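Local coordinates for protein DNA polymerase sliding clamp 2 (Thermococcus kodakarensis, PDB 3LX2) that forms a homotrimeric ring around DNA and probably acts as a moving platform that tethers DNA polymerase and other replication proteins to the duplex, at residues 32-37 with 64-69; 14-19 with 51-56; 146-151 with 200-205; 206-211 with 242-247; 77-82 with 101-106. One frame throughout, in Å; residues are numbered along the deposited sequence.

From the N terminus, helix 10-21 comes first, and interaction 2 closes the chain back onto it at strand 47-54. Interaction 1 crosses that closure: residues 32-37 lie within its loop, while 64-69 come after it. The two contacts meet directly, because strands 35-41 and 47-54 are neighbours in the long sheet. Interaction 5 then closes a short loop between helix 73-80 and strand 98-104. Interactions 3 and 4 follow in series in the C-terminal domain, both using helix 202-209. Interaction 4 ends on strand 238-244, which lies beside strand 47-54. It therefore brings the C-terminal half against interaction 2, where residues of the two contacts touch.

Interaction 1. Residues 32-37 with 64-69; sequences NMEGIQ and ESEEAI
This is a surface contact of the N-terminal domain, in which the carboxylate of Glu66 takes the backbone N-H of Met33 at the turn of a beta hairpin. Strands 26-31 and 35-41 form the hairpin, with Met33 and Glu34 as the central residues of a type I turn. Asn32 N gives a 2.8 Å hydrogen bond to Gly35 O, while the return bond from Gly35 N to Asn32 O is weak. Glu66 arrives from the loop that leads into strand 67-72, the neighbour of 26-31 on the side away from 35-41. Its CG stands anti to its own carbonyl carbon (chi1 -37°), and the chain runs on extended to the turn. The Glu66 side chain as a whole crosses those of Asn32 and Met33 at about a right angle, while its carboxylate plane is tilted 35° from the Asn32 amide. Asn32 OD1, hydrogen-bonded to Gln30 NE2, comes within 3.9 Å of Glu66 CB. Glu34 curls back over the turn, placing its OE1 3.9 Å from Glu66 OE2. Two like charges this close may raise the proton affinity of one of them slightly. What holds Glu66 in spite of this is Met33 N, whose hydrogen bond to Glu66 OE2 measures 2.9 Å. The amide meets the anti side of that oxygen, somewhat out of the carboxylate plane, and Met33 CB packs 3.3 Å from Glu66 OE2.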
# COMPACT_ATOMS: atom_id res chain seq x y z
N ASN A 32 1.91 -20.41 33.09
CA ASN A 32 1.47 -21.44 34.03
C ASN A 32 1.06 -22.74 33.40
O ASN A 32 0.96 -22.85 32.17
CB ASN A 32 0.28 -20.94 34.81
CG ASN A 32 0.59 -19.73 35.56
OD1 ASN A 32 1.77 -19.52 35.91
ND2 ASN A 32 -0.40 -18.88 35.78
N MET A 33 0.78 -23.72 34.26
CA MET A 33 0.42 -25.05 33.79
C MET A 33 -0.87 -24.95 33.02
O MET A 33 -1.00 -25.56 31.99
CB MET A 33 0.23 -25.99 34.97
CG MET A 33 1.50 -26.67 35.42
SD MET A 33 1.52 -28.27 34.60
CE MET A 33 -0.01 -28.97 35.29
N GLU A 34 -1.81 -24.15 33.48
CA GLU A 34 -3.11 -24.14 32.83
C GLU A 34 -3.24 -23.04 31.73
O GLU A 34 -4.24 -22.98 30.98
CB GLU A 34 -4.27 -24.17 33.87
CG GLU A 34 -4.43 -22.93 34.81
CD GLU A 34 -3.28 -22.69 35.87
OE1 GLU A 34 -2.41 -23.57 36.13
OE2 GLU A 34 -3.29 -21.58 36.46
N GLY A 35 -2.18 -22.23 31.60
CA GLY A 35 -2.18 -21.28 30.54
C GLY A 35 -1.28 -20.10 30.74
O GLY A 35 -0.44 -20.13 31.63
N ILE A 36 -1.42 -19.09 29.88
CA ILE A 36 -0.64 -17.84 29.92
C ILE A 36 -1.55 -16.67 30.34
O ILE A 36 -2.75 -16.60 29.96
CB ILE A 36 -0.00 -17.50 28.55
CG1 ILE A 36 1.23 -18.36 28.24
CG2 ILE A 36 0.43 -16.02 28.43
CD1 ILE A 36 1.39 -18.65 26.74
N GLN A 37 -0.95 -15.75 31.09
CA GLN A 37 -1.63 -14.59 31.65
C GLN A 37 -0.71 -13.41 31.71
O GLN A 37 0.48 -13.54 32.01
CB GLN A 37 -2.17 -14.90 33.08
CG GLN A 37 -3.35 -15.90 33.09
CD GLN A 37 -3.76 -16.39 34.47
OE1 GLN A 37 -3.04 -16.21 35.47
NE2 GLN A 37 -4.91 -17.02 34.53
N GLU A 64 6.88 -27.11 32.60
CA GLU A 64 7.36 -27.78 33.80
C GLU A 64 7.19 -26.87 35.01
O GLU A 64 6.10 -26.80 35.58
CB GLU A 64 8.79 -28.21 33.62
CG GLU A 64 8.96 -28.81 32.26
CD GLU A 64 9.55 -30.15 32.30
OE1 GLU A 64 10.64 -30.28 32.91
OE2 GLU A 64 8.93 -31.07 31.70
N SER A 65 8.23 -26.17 35.39
CA SER A 65 8.07 -25.12 36.37
C SER A 65 7.38 -23.89 35.76
O SER A 65 7.81 -23.38 34.71
CB SER A 65 9.42 -24.73 36.96
OG SER A 65 9.65 -25.45 38.17
N GLU A 66 6.34 -23.42 36.44
CA GLU A 66 5.68 -22.19 36.14
C GLU A 66 6.57 -21.02 36.46
O GLU A 66 7.17 -20.97 37.52
CB GLU A 66 4.45 -22.06 37.03
CG GLU A 66 3.71 -23.38 37.27
CD GLU A 66 2.30 -23.18 37.76
OE1 GLU A 66 2.14 -22.57 38.86
OE2 GLU A 66 1.36 -23.65 37.06
N GLU A 67 6.61 -20.06 35.55
CA GLU A 67 7.38 -18.85 35.73
C GLU A 67 6.92 -17.72 34.82
O GLU A 67 6.29 -17.95 33.76
CB GLU A 67 8.87 -19.12 35.52
CG GLU A 67 9.26 -19.49 34.11
CD GLU A 67 10.73 -19.15 33.82
OE1 GLU A 67 11.47 -20.07 33.35
OE2 GLU A 67 11.16 -17.98 34.04
N ALA A 68 7.25 -16.50 35.25
CA ALA A 68 7.09 -15.29 34.48
C ALA A 68 8.29 -15.03 33.62
O ALA A 68 9.43 -15.00 34.11
CB ALA A 68 6.90 -14.12 35.42
N ILE A 69 8.04 -14.81 32.33
CA ILE A 69 9.06 -14.29 31.42
C ILE A 69 8.70 -12.89 30.96
O ILE A 69 7.51 -12.52 30.93
CB ILE A 69 9.27 -15.16 30.18
CG1 ILE A 69 7.92 -15.55 29.58
CG2 ILE A 69 10.13 -16.39 30.52
CD1 ILE A 69 8.03 -16.30 28.28

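Interaction 2. Residues 14-19 with 51-56; sequences ESLIAT and LNLPEM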
# COMPACT_ATOMS: atom_id res chain seq x y z
N GLU A 14 0.46 -12.70 16.18
CA GLU A 14 1.03 -11.40 15.78
C GLU A 14 0.07 -10.27 16.15
O GLU A 14 0.47 -9.20 16.54
CB GLU A 14 1.23 -11.40 14.26
CG GLU A 14 1.88 -10.15 13.65
CD GLU A 14 0.89 -9.03 13.45
OE1 GLU A 14 -0.31 -9.32 13.40
OE2 GLU A 14 1.28 -7.84 13.41
N SER A 15 -1.21 -10.55 16.01
CA SER A 15 -2.19 -9.56 16.05
C SER A 15 -2.57 -9.17 17.49
O SER A 15 -2.83 -8.01 17.82
CB SER A 15 -3.37 -10.05 15.19
OG SER A 15 -4.52 -9.72 15.89
N LEU A 16 -2.52 -10.14 18.39
CA LEU A 16 -2.49 -9.85 19.82
C LEU A 16 -1.24 -9.07 20.21
O LEU A 16 -1.28 -8.14 21.04
CB LEU A 16 -2.45 -11.15 20.55
CG LEU A 16 -2.46 -11.04 22.06
CD1 LEU A 16 -3.83 -10.58 22.56
CD2 LEU A 16 -2.07 -12.43 22.63
N ILE A 17 -0.09 -9.44 19.67
CA ILE A 17 1.10 -8.75 20.12
C ILE A 17 1.08 -7.30 19.64
O ILE A 17 1.57 -6.40 20.38
CB ILE A 17 2.40 -9.51 19.77
CG1 ILE A 17 2.42 -10.86 20.49
CG2 ILE A 17 3.62 -8.77 20.17
CD1 ILE A 17 2.19 -10.76 21.91
N ALA A 18 0.51 -7.09 18.44
CA ALA A 18 0.40 -5.78 17.83
C ALA A 18 -0.47 -4.86 18.72
O ALA A 18 -0.16 -3.70 18.92
CB ALA A 18 -0.17 -5.87 16.38
N THR A 19 -1.52 -5.39 19.30
CA THR A 19 -2.30 -4.56 20.16
C THR A 19 -1.51 -4.16 21.44
O THR A 19 -1.53 -3.02 21.85
CB THR A 19 -3.59 -5.25 20.41
OG1 THR A 19 -4.10 -5.61 19.13
CG2 THR A 19 -4.57 -4.37 21.10
N LEU A 51 -5.14 -10.37 30.26
CA LEU A 51 -5.02 -11.31 29.17
C LEU A 51 -4.96 -12.71 29.75
O LEU A 51 -4.12 -13.04 30.61
CB LEU A 51 -3.73 -10.99 28.41
CG LEU A 51 -3.12 -12.02 27.47
CD1 LEU A 51 -4.10 -12.34 26.33
CD2 LEU A 51 -1.80 -11.48 26.87
N ASN A 52 -5.85 -13.56 29.27
CA ASN A 52 -5.79 -14.95 29.65
C ASN A 52 -5.88 -15.98 28.49
O ASN A 52 -6.90 -16.08 27.82
CB ASN A 52 -6.78 -15.25 30.76
CG ASN A 52 -6.85 -16.71 31.09
OD1 ASN A 52 -6.04 -17.26 31.84
ND2 ASN A 52 -7.83 -17.38 30.49
N LEU A 53 -4.83 -16.76 28.34
CA LEU A 53 -4.70 -17.74 27.27
C LEU A 53 -4.57 -19.18 27.82
O LEU A 53 -3.46 -19.66 28.08
CB LEU A 53 -3.52 -17.37 26.34
CG LEU A 53 -3.54 -16.01 25.63
CD1 LEU A 53 -2.28 -15.76 24.75
CD2 LEU A 53 -4.78 -15.79 24.85
N PRO A 54 -5.69 -19.87 27.99
CA PRO A 54 -5.69 -21.23 28.59
C PRO A 54 -5.02 -22.24 27.65
O PRO A 54 -5.14 -22.13 26.44
CB PRO A 54 -7.18 -21.56 28.74
CG PRO A 54 -7.91 -20.27 28.60
CD PRO A 54 -7.06 -19.41 27.67
N GLU A 55 -4.35 -23.23 28.21
CA GLU A 55 -3.64 -24.23 27.42
C GLU A 55 -4.44 -24.85 26.31
O GLU A 55 -3.88 -25.16 25.27
CB GLU A 55 -3.16 -25.34 28.30
CG GLU A 55 -4.30 -26.16 28.87
CD GLU A 55 -3.80 -27.27 29.74
OE1 GLU A 55 -2.76 -27.88 29.42
OE2 GLU A 55 -4.46 -27.52 30.76
N MET A 56 -5.74 -25.05 26.51
CA MET A 56 -6.56 -25.67 25.42
C MET A 56 -6.48 -24.95 24.04
O MET A 56 -6.81 -25.54 23.00
CB MET A 56 -8.03 -25.88 25.84
CG MET A 56 -8.91 -24.66 25.69
SD MET A 56 -10.69 -25.01 25.98
CE MET A 56 -10.48 -25.43 27.73
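Helix-on-sheet packing in the core of the N-terminal PCNA domain is the setting here: helix 10-21 lies against the inner face of the long antiparallel sheet, and Leu16 is the residue that reaches across to strand 47-54. Its two methyls are shared between two leucines two positions apart on the strand, both with their CB turned to the helix. Leu16 CD1 meets Leu51 CD1 at 4.2 Å, and Leu16 CD2 meets Leu53 CD1 at 4.0 Å. Both encounters are tip to tip, so each methyl of the fork has its own partner. The backbones stay well apart, with the CA atoms of Leu16 and Leu51, the nearest pair, 9.8 Å from each other.

The two strand leucines get there by different routes. Leu51 sets CG opposite its backbone N (chi1 163°), whereas Leu53 sets it opposite the carbonyl carbon (chi1 -59°); their ends still reach the same helix residue. Around them the core continues: Val240 of strand 238-244 touches both Leu16 and Leu51, Leu20 of the helix also packs on Leu51, and Phe13 and Phe58 also touch Leu53.

In PCNA rings the helices line the DNA channel while the sheets form the outer layer, and Leu16 belongs to the buried side of its helix. With three buried leucines and no polar atom bonded across, the contact rests on van der Waals packing and the exclusion of water. Methyl ends set no bond direction, so complementary shape governs how the three side chains fit.

Interaction 3. Residues 146-151 with 200-205; sequences KAAKLV and YGVAYL
Val202 spreads its two methyls over one turn of helix 138-151, overlapping Ala148 with one and the base of Lys149 with the other. Val202 CG2 sits 3.7 Å from Ala148 CB. Val202 CG1 rests 3.5 Å from Lys149 CB and 3.8 Å from Lys149 CA, against the root of the lysine and not its charged end. The valine's CG1 is opposite its backbone N (chi1 164°), which opens the fork toward the neighbouring helix so that both methyls are used.

The helices come close here: the CA atoms of Lys149 and Val202 are 6.1 Å apart. Val202 is the first residue of helix 202-209, right after Gly201 at the N-cap position, where strand 196-201 gives way to the helix. The contact thus joins residues 148-149 of helix 138-151 to the start of helix 202-209, the helix pair of the C-terminal PCNA domain. Ile155 of strand 154-159 touches both Ala148 and Val202.

Past its CB, the lysine turns away from Val202, bending along its length, and its NZ forms a salt bridge with Glu206, one turn further along helix 202-209. On another side of helix 138-151, Ala147 packs against Phe111 of a neighbouring subunit, so this helix also belongs to the ring interface. The chemistry is thus divided along one residue: the aliphatic base of Lys149 packs beside the buried Ala148-Val202 pair, while its ammonium group links the same two helices by charge at the exposed edge.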
# COMPACT_ATOMS: atom_id res chain seq x y z
N LYS A 146 -13.48 5.87 14.53
CA LYS A 146 -12.77 6.57 13.45
C LYS A 146 -13.51 7.87 13.01
O LYS A 146 -12.91 8.81 12.51
CB LYS A 146 -12.65 5.64 12.29
CG LYS A 146 -11.35 5.69 11.62
CD LYS A 146 -11.18 4.47 10.73
CE LYS A 146 -10.62 3.28 11.56
NZ LYS A 146 -10.00 2.21 10.71
N ALA A 147 -14.82 7.91 13.23
CA ALA A 147 -15.60 9.08 12.95
C ALA A 147 -15.38 10.12 14.06
O ALA A 147 -15.34 11.33 13.81
CB ALA A 147 -17.06 8.71 12.81
N ALA A 148 -15.22 9.65 15.29
CA ALA A 148 -14.91 10.57 16.38
C ALA A 148 -13.58 11.27 16.06
O ALA A 148 -13.56 12.50 15.96
CB ALA A 148 -14.87 9.85 17.73
N LYS A 149 -12.52 10.50 15.83
CA LYS A 149 -11.19 11.06 15.60
C LYS A 149 -11.19 12.30 14.71
O LYS A 149 -10.39 13.20 14.93
CB LYS A 149 -10.19 10.02 15.03
CG LYS A 149 -8.83 10.63 14.64
CD LYS A 149 -7.59 9.79 15.01
CE LYS A 149 -7.37 8.66 13.98
NZ LYS A 149 -5.95 8.53 13.64
N LEU A 150 -12.04 12.33 13.70
CA LEU A 150 -12.10 13.46 12.81
C LEU A 150 -12.55 14.72 13.54
O LEU A 150 -12.23 15.83 13.15
CB LEU A 150 -13.06 13.17 11.69
CG LEU A 150 -12.52 13.02 10.28
CD1 LEU A 150 -11.08 12.50 10.19
CD2 LEU A 150 -13.47 12.14 9.49
N VAL A 151 -13.29 14.53 14.61
CA VAL A 151 -13.95 15.61 15.24
C VAL A 151 -13.26 16.02 16.52
O VAL A 151 -13.26 17.21 16.85
CB VAL A 151 -15.39 15.22 15.44
CG1 VAL A 151 -16.12 16.15 16.40
CG2 VAL A 151 -16.05 15.22 14.08
N TYR A 200 -13.79 8.80 26.61
CA TYR A 200 -12.51 8.13 26.58
C TYR A 200 -11.72 8.65 25.40
O TYR A 200 -12.27 9.32 24.48
CB TYR A 200 -12.72 6.60 26.51
CG TYR A 200 -13.72 6.13 27.53
CD1 TYR A 200 -13.33 5.87 28.82
CD2 TYR A 200 -15.06 5.99 27.21
CE1 TYR A 200 -14.24 5.49 29.77
CE2 TYR A 200 -16.00 5.60 28.17
CZ TYR A 200 -15.57 5.34 29.44
OH TYR A 200 -16.44 4.95 30.44
N GLY A 201 -10.43 8.37 25.44
CA GLY A 201 -9.54 8.90 24.45
C GLY A 201 -9.63 8.10 23.18
O GLY A 201 -9.35 6.91 23.16
N VAL A 202 -10.05 8.75 22.10
CA VAL A 202 -10.09 8.12 20.80
C VAL A 202 -8.84 7.30 20.42
O VAL A 202 -8.94 6.17 19.86
CB VAL A 202 -10.38 9.19 19.74
CG1 VAL A 202 -10.07 8.72 18.33
CG2 VAL A 202 -11.84 9.58 19.86
N ALA A 203 -7.68 7.87 20.72
CA ALA A 203 -6.42 7.31 20.26
C ALA A 203 -6.31 5.96 20.89
O ALA A 203 -6.07 4.96 20.22
CB ALA A 203 -5.27 8.18 20.73
N TYR A 204 -6.50 5.94 22.19
CA TYR A 204 -6.50 4.68 22.93
C TYR A 204 -7.41 3.54 22.32
O TYR A 204 -6.93 2.43 22.08
CB TYR A 204 -6.73 4.96 24.43
CG TYR A 204 -5.60 5.81 25.08
CD1 TYR A 204 -4.44 5.20 25.57
CD2 TYR A 204 -5.69 7.21 25.19
CE1 TYR A 204 -3.39 5.95 26.15
CE2 TYR A 204 -4.63 7.98 25.76
CZ TYR A 204 -3.50 7.34 26.25
OH TYR A 204 -2.45 8.06 26.83
N LEU A 205 -8.67 3.85 22.01
CA LEU A 205 -9.63 2.84 21.53
C LEU A 205 -9.29 2.28 20.15
O LEU A 205 -9.46 1.07 19.85
CB LEU A 205 -11.06 3.41 21.54
CG LEU A 205 -11.62 4.08 22.83
CD1 LEU A 205 -13.09 4.13 22.78
CD2 LEU A 205 -11.23 3.40 24.13

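Interaction 4. Residues 206-211 with 242-247; sequences EDILRS and FLIAPR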
# COMPACT_ATOMS: atom_id res chain seq x y z
N GLU A 206 -8.82 3.18 19.30
CA GLU A 206 -8.49 2.89 17.93
C GLU A 206 -7.30 1.92 17.89
O GLU A 206 -7.22 1.07 17.01
CB GLU A 206 -8.17 4.20 17.21
CG GLU A 206 -7.23 4.07 16.00
CD GLU A 206 -7.13 5.36 15.17
OE1 GLU A 206 -6.54 6.37 15.68
OE2 GLU A 206 -7.67 5.33 14.01
N ASP A 207 -6.37 2.08 18.82
CA ASP A 207 -5.24 1.17 18.93
C ASP A 207 -5.64 -0.20 19.50
O ASP A 207 -5.06 -1.23 19.13
CB ASP A 207 -4.11 1.77 19.76
CG ASP A 207 -3.21 2.73 18.97
OD1 ASP A 207 -3.22 2.71 17.72
OD2 ASP A 207 -2.46 3.49 19.61
N ILE A 208 -6.64 -0.22 20.36
CA ILE A 208 -7.17 -1.46 20.91
C ILE A 208 -7.85 -2.29 19.80
O ILE A 208 -7.60 -3.46 19.70
CB ILE A 208 -8.15 -1.19 22.09
CG1 ILE A 208 -7.42 -0.54 23.27
CG2 ILE A 208 -8.95 -2.47 22.49
CD1 ILE A 208 -8.31 -0.16 24.49
N LEU A 209 -8.71 -1.65 18.99
CA LEU A 209 -9.59 -2.27 17.98
C LEU A 209 -8.95 -2.58 16.63
O LEU A 209 -9.55 -3.22 15.79
CB LEU A 209 -10.83 -1.37 17.72
CG LEU A 209 -11.74 -0.98 18.92
CD1 LEU A 209 -12.68 0.24 18.64
CD2 LEU A 209 -12.53 -2.19 19.53
N ARG A 210 -7.73 -2.12 16.40
CA ARG A 210 -7.14 -2.29 15.05
C ARG A 210 -6.83 -3.71 14.62
O ARG A 210 -7.03 -4.03 13.47
CB ARG A 210 -5.93 -1.40 14.86
CG ARG A 210 -5.39 -1.38 13.43
CD ARG A 210 -4.16 -0.42 13.33
NE ARG A 210 -4.58 0.98 13.26
CZ ARG A 210 -4.39 1.90 14.21
NH1 ARG A 210 -3.77 1.59 15.36
NH2 ARG A 210 -4.81 3.14 14.00
N SER A 211 -6.32 -4.56 15.50
CA SER A 211 -6.07 -5.98 15.15
C SER A 211 -7.32 -6.82 14.80
O SER A 211 -7.29 -7.61 13.88
CB SER A 211 -5.31 -6.72 16.25
OG SER A 211 -3.95 -6.33 16.27
N PHE A 242 -9.36 -4.82 28.16
CA PHE A 242 -8.81 -3.51 28.41
C PHE A 242 -9.75 -2.66 29.28
O PHE A 242 -10.98 -2.55 29.03
CB PHE A 242 -8.55 -2.79 27.09
CG PHE A 242 -7.51 -3.44 26.20
CD1 PHE A 242 -6.17 -3.13 26.34
CD2 PHE A 242 -7.88 -4.35 25.20
CE1 PHE A 242 -5.19 -3.70 25.48
CE2 PHE A 242 -6.90 -4.93 24.36
CZ PHE A 242 -5.55 -4.61 24.51
N LEU A 243 -9.19 -2.09 30.34
CA LEU A 243 -9.89 -1.01 31.04
C LEU A 243 -9.29 0.31 30.63
O LEU A 243 -8.06 0.47 30.62
CB LEU A 243 -9.83 -1.20 32.55
CG LEU A 243 -10.33 -2.52 33.13
CD1 LEU A 243 -9.96 -2.57 34.60
CD2 LEU A 243 -11.78 -2.76 32.98
N ILE A 244 -10.15 1.24 30.21
CA ILE A 244 -9.66 2.54 29.76
C ILE A 244 -10.24 3.62 30.67
O ILE A 244 -11.47 3.77 30.78
CB ILE A 244 -10.06 2.90 28.33
CG1 ILE A 244 -9.60 1.84 27.33
CG2 ILE A 244 -9.44 4.30 27.94
CD1 ILE A 244 -10.65 0.80 27.01
N ALA A 245 -9.35 4.36 31.33
CA ALA A 245 -9.76 5.42 32.25
C ALA A 245 -10.53 6.52 31.52
O ALA A 245 -10.22 6.85 30.37
CB ALA A 245 -8.53 5.99 33.00
N PRO A 246 -11.58 7.06 32.19
CA PRO A 246 -12.41 8.13 31.63
C PRO A 246 -11.69 9.44 31.52
O PRO A 246 -10.51 9.53 31.75
CB PRO A 246 -13.55 8.26 32.64
CG PRO A 246 -13.07 7.56 33.88
CD PRO A 246 -12.12 6.52 33.45
N ARG A 247 -12.43 10.48 31.19
CA ARG A 247 -11.86 11.79 30.94
C ARG A 247 -12.70 12.88 31.57
O ARG A 247 -13.69 12.56 32.24
CB ARG A 247 -11.77 12.03 29.44
CG ARG A 247 -10.51 11.52 28.86
CD ARG A 247 -10.21 12.34 27.66
NE ARG A 247 -8.97 11.88 27.04
CZ ARG A 247 -8.56 12.24 25.83
NH1 ARG A 247 -9.29 13.07 25.09
NH2 ARG A 247 -7.41 11.74 25.37
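Ile208 carries the whole contact, packing helix 202-209 of the C-terminal PCNA domain on strand 238-244 of the long sheet. Its CG1 stands over the face of the Phe242 ring, 4.2 Å from the centroid and 11° off the normal, a CH-pi contact. The branch methyl lies by the CD2-CE2 side of the ring, with Ile208 CG2 3.5 Å from Phe242 CD2. The terminal methyl passes on down the strand: Ile208 CD1 lies 3.7 Å from Phe242 CB and meets Ile244 CD1 tip to tip at 3.6 Å. An extended chi2 of 177° puts that methyl far enough out to reach Ile244. The Ile208 and Phe242 side chains run antiparallel alongside each other.

In the next shell, Leu230 and Phe23 also touch Ile208, and Tyr232 and Thr19 press on Phe242. Strand 238-244 lies between 228-234 and 47-54 in the sheet, so Ile208 packs close to where the two domains of the subunit meet. Further along the segment, Ser211 OG reaches across that boundary, with hydrogen bonds to Ser15 O and Thr19 OG1 of helix 10-21.

Apart from the contact with the strand, Glu206, Asp207 and Arg210 form a salt-bridge network. The link between Arg210 NH2 and Glu206 OE2 is long, at 3.6 Å. The link to the aspartate is firmer: Arg210 NH1 donates to Asp207 OD1 at 2.7 Å, with the acceptor almost in the guanidinium plane and an N-H...O angle of 149°.

Interaction 5. Residues 77-82 with 101-106; sequences LKVLKL and VGLLGD
Leu103 leaves strand 98-104 with its CB turned to helix 73-80, and one methyl does the reaching. From CB the chain goes to CG, set opposite the carbonyl carbon (chi1 -65°), and an extended chi2 of 179° then carries CD1 straight on to residues 79-82. There Leu103 CD1 comes to 3.6 Å from Val79 O, to 4.0 Å from Leu82 CB and to 4.3 Å from Val79 CG1. The carbonyl beside the methyl is already engaged, since Val79 O accepts a 2.9 Å hydrogen bond from Leu82 N. The methyl therefore packs against a turn whose polar group is satisfied within the chain. Leu103 also touches Ala10 of helix 10-21, so it serves both helices of the domain.

Two residues earlier on the strand, Val101 faces the same way, and Val101 CG1 meets Val79 CG1 at 3.9 Å. These two valines cross obliquely. Val79 CG1 thus touches both strand residues, and Leu103 also lies against Val79 O. From strand 108-114, Phe111 packs on both Val79 and Leu82, while Leu89 closes in on Val101.

Leu82, which follows helix 73-80, lies at the edge of this apolar layer and also packs on Leu150 of a neighbouring subunit. A helix-on-sheet core next to a head-to-tail interface, where the N-terminal domain of one copy joins the C-terminal domain of the next, is characteristic of the PCNA ring.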
# COMPACT_ATOMS: atom_id res chain seq x y z
N LEU A 77 7.54 -8.45 18.29
CA LEU A 77 6.54 -8.13 17.28
C LEU A 77 7.15 -8.18 15.90
O LEU A 77 6.53 -8.70 14.96
CB LEU A 77 5.88 -6.76 17.52
CG LEU A 77 4.89 -6.32 16.42
CD1 LEU A 77 3.75 -7.32 16.28
CD2 LEU A 77 4.38 -4.91 16.75
N LYS A 78 8.38 -7.67 15.77
CA LYS A 78 9.07 -7.78 14.46
C LYS A 78 9.26 -9.21 13.96
O LYS A 78 9.09 -9.46 12.76
CB LYS A 78 10.41 -7.02 14.44
CG LYS A 78 10.20 -5.53 14.61
CD LYS A 78 11.54 -4.78 14.73
CE LYS A 78 11.34 -3.30 14.39
NZ LYS A 78 12.66 -2.63 14.02
N VAL A 79 9.59 -10.14 14.85
CA VAL A 79 9.70 -11.53 14.50
C VAL A 79 8.36 -11.99 14.02
O VAL A 79 8.27 -12.64 12.96
CB VAL A 79 10.06 -12.39 15.69
CG1 VAL A 79 9.89 -13.84 15.34
CG2 VAL A 79 11.50 -12.11 16.16
N LEU A 80 7.32 -11.65 14.76
CA LEU A 80 6.00 -12.17 14.44
C LEU A 80 5.48 -11.62 13.11
O LEU A 80 4.68 -12.26 12.42
CB LEU A 80 5.01 -11.95 15.60
CG LEU A 80 5.33 -12.73 16.88
CD1 LEU A 80 4.36 -12.28 17.92
CD2 LEU A 80 5.19 -14.25 16.65
N LYS A 81 5.98 -10.45 12.72
CA LYS A 81 5.53 -9.86 11.48
C LYS A 81 6.16 -10.59 10.31
O LYS A 81 5.75 -10.41 9.18
CB LYS A 81 5.82 -8.34 11.46
CG LYS A 81 4.78 -7.48 12.25
CD LYS A 81 5.23 -6.03 12.36
CE LYS A 81 4.09 -5.03 12.23
NZ LYS A 81 3.62 -5.00 10.76
N LEU A 82 7.13 -11.46 10.57
CA LEU A 82 7.62 -12.31 9.45
C LEU A 82 6.74 -13.48 9.12
O LEU A 82 6.93 -14.09 8.06
CB LEU A 82 9.04 -12.82 9.66
CG LEU A 82 10.12 -11.80 10.06
CD1 LEU A 82 11.29 -12.64 10.51
CD2 LEU A 82 10.53 -10.82 8.98
N VAL A 101 11.95 -18.59 19.69
CA VAL A 101 10.74 -18.38 18.89
C VAL A 101 10.88 -19.02 17.52
O VAL A 101 11.81 -18.72 16.75
CB VAL A 101 10.46 -16.87 18.64
CG1 VAL A 101 9.12 -16.64 17.87
CG2 VAL A 101 10.51 -16.08 19.93
N GLY A 102 9.96 -19.90 17.19
CA GLY A 102 10.06 -20.56 15.92
C GLY A 102 8.90 -20.26 15.02
O GLY A 102 7.78 -20.12 15.47
N LEU A 103 9.17 -20.19 13.72
CA LEU A 103 8.12 -19.95 12.72
C LEU A 103 8.19 -21.10 11.74
O LEU A 103 9.18 -21.25 11.02
CB LEU A 103 8.32 -18.61 12.01
CG LEU A 103 8.21 -17.31 12.85
CD1 LEU A 103 8.47 -16.06 11.96
CD2 LEU A 103 6.85 -17.15 13.46
N LEU A 104 7.18 -21.96 11.73
CA LEU A 104 7.31 -23.20 10.97
C LEU A 104 6.38 -23.19 9.77
O LEU A 104 5.16 -23.16 9.93
CB LEU A 104 7.08 -24.44 11.87
CG LEU A 104 7.68 -24.42 13.30
CD1 LEU A 104 7.69 -25.79 13.94
CD2 LEU A 104 9.07 -23.87 13.38
N GLY A 105 6.97 -23.18 8.57
CA GLY A 105 6.20 -23.19 7.33
C GLY A 105 6.88 -24.03 6.25
O GLY A 105 7.25 -25.17 6.51
N ASP A 106 7.01 -23.49 5.04
CA ASP A 106 7.85 -24.17 4.02
C ASP A 106 9.32 -24.25 4.44
O ASP A 106 10.00 -25.23 4.14
CB ASP A 106 7.69 -23.47 2.67
CG ASP A 106 6.24 -23.52 2.16
OD1 ASP A 106 5.52 -24.51 2.48
OD2 ASP A 106 5.83 -22.56 1.46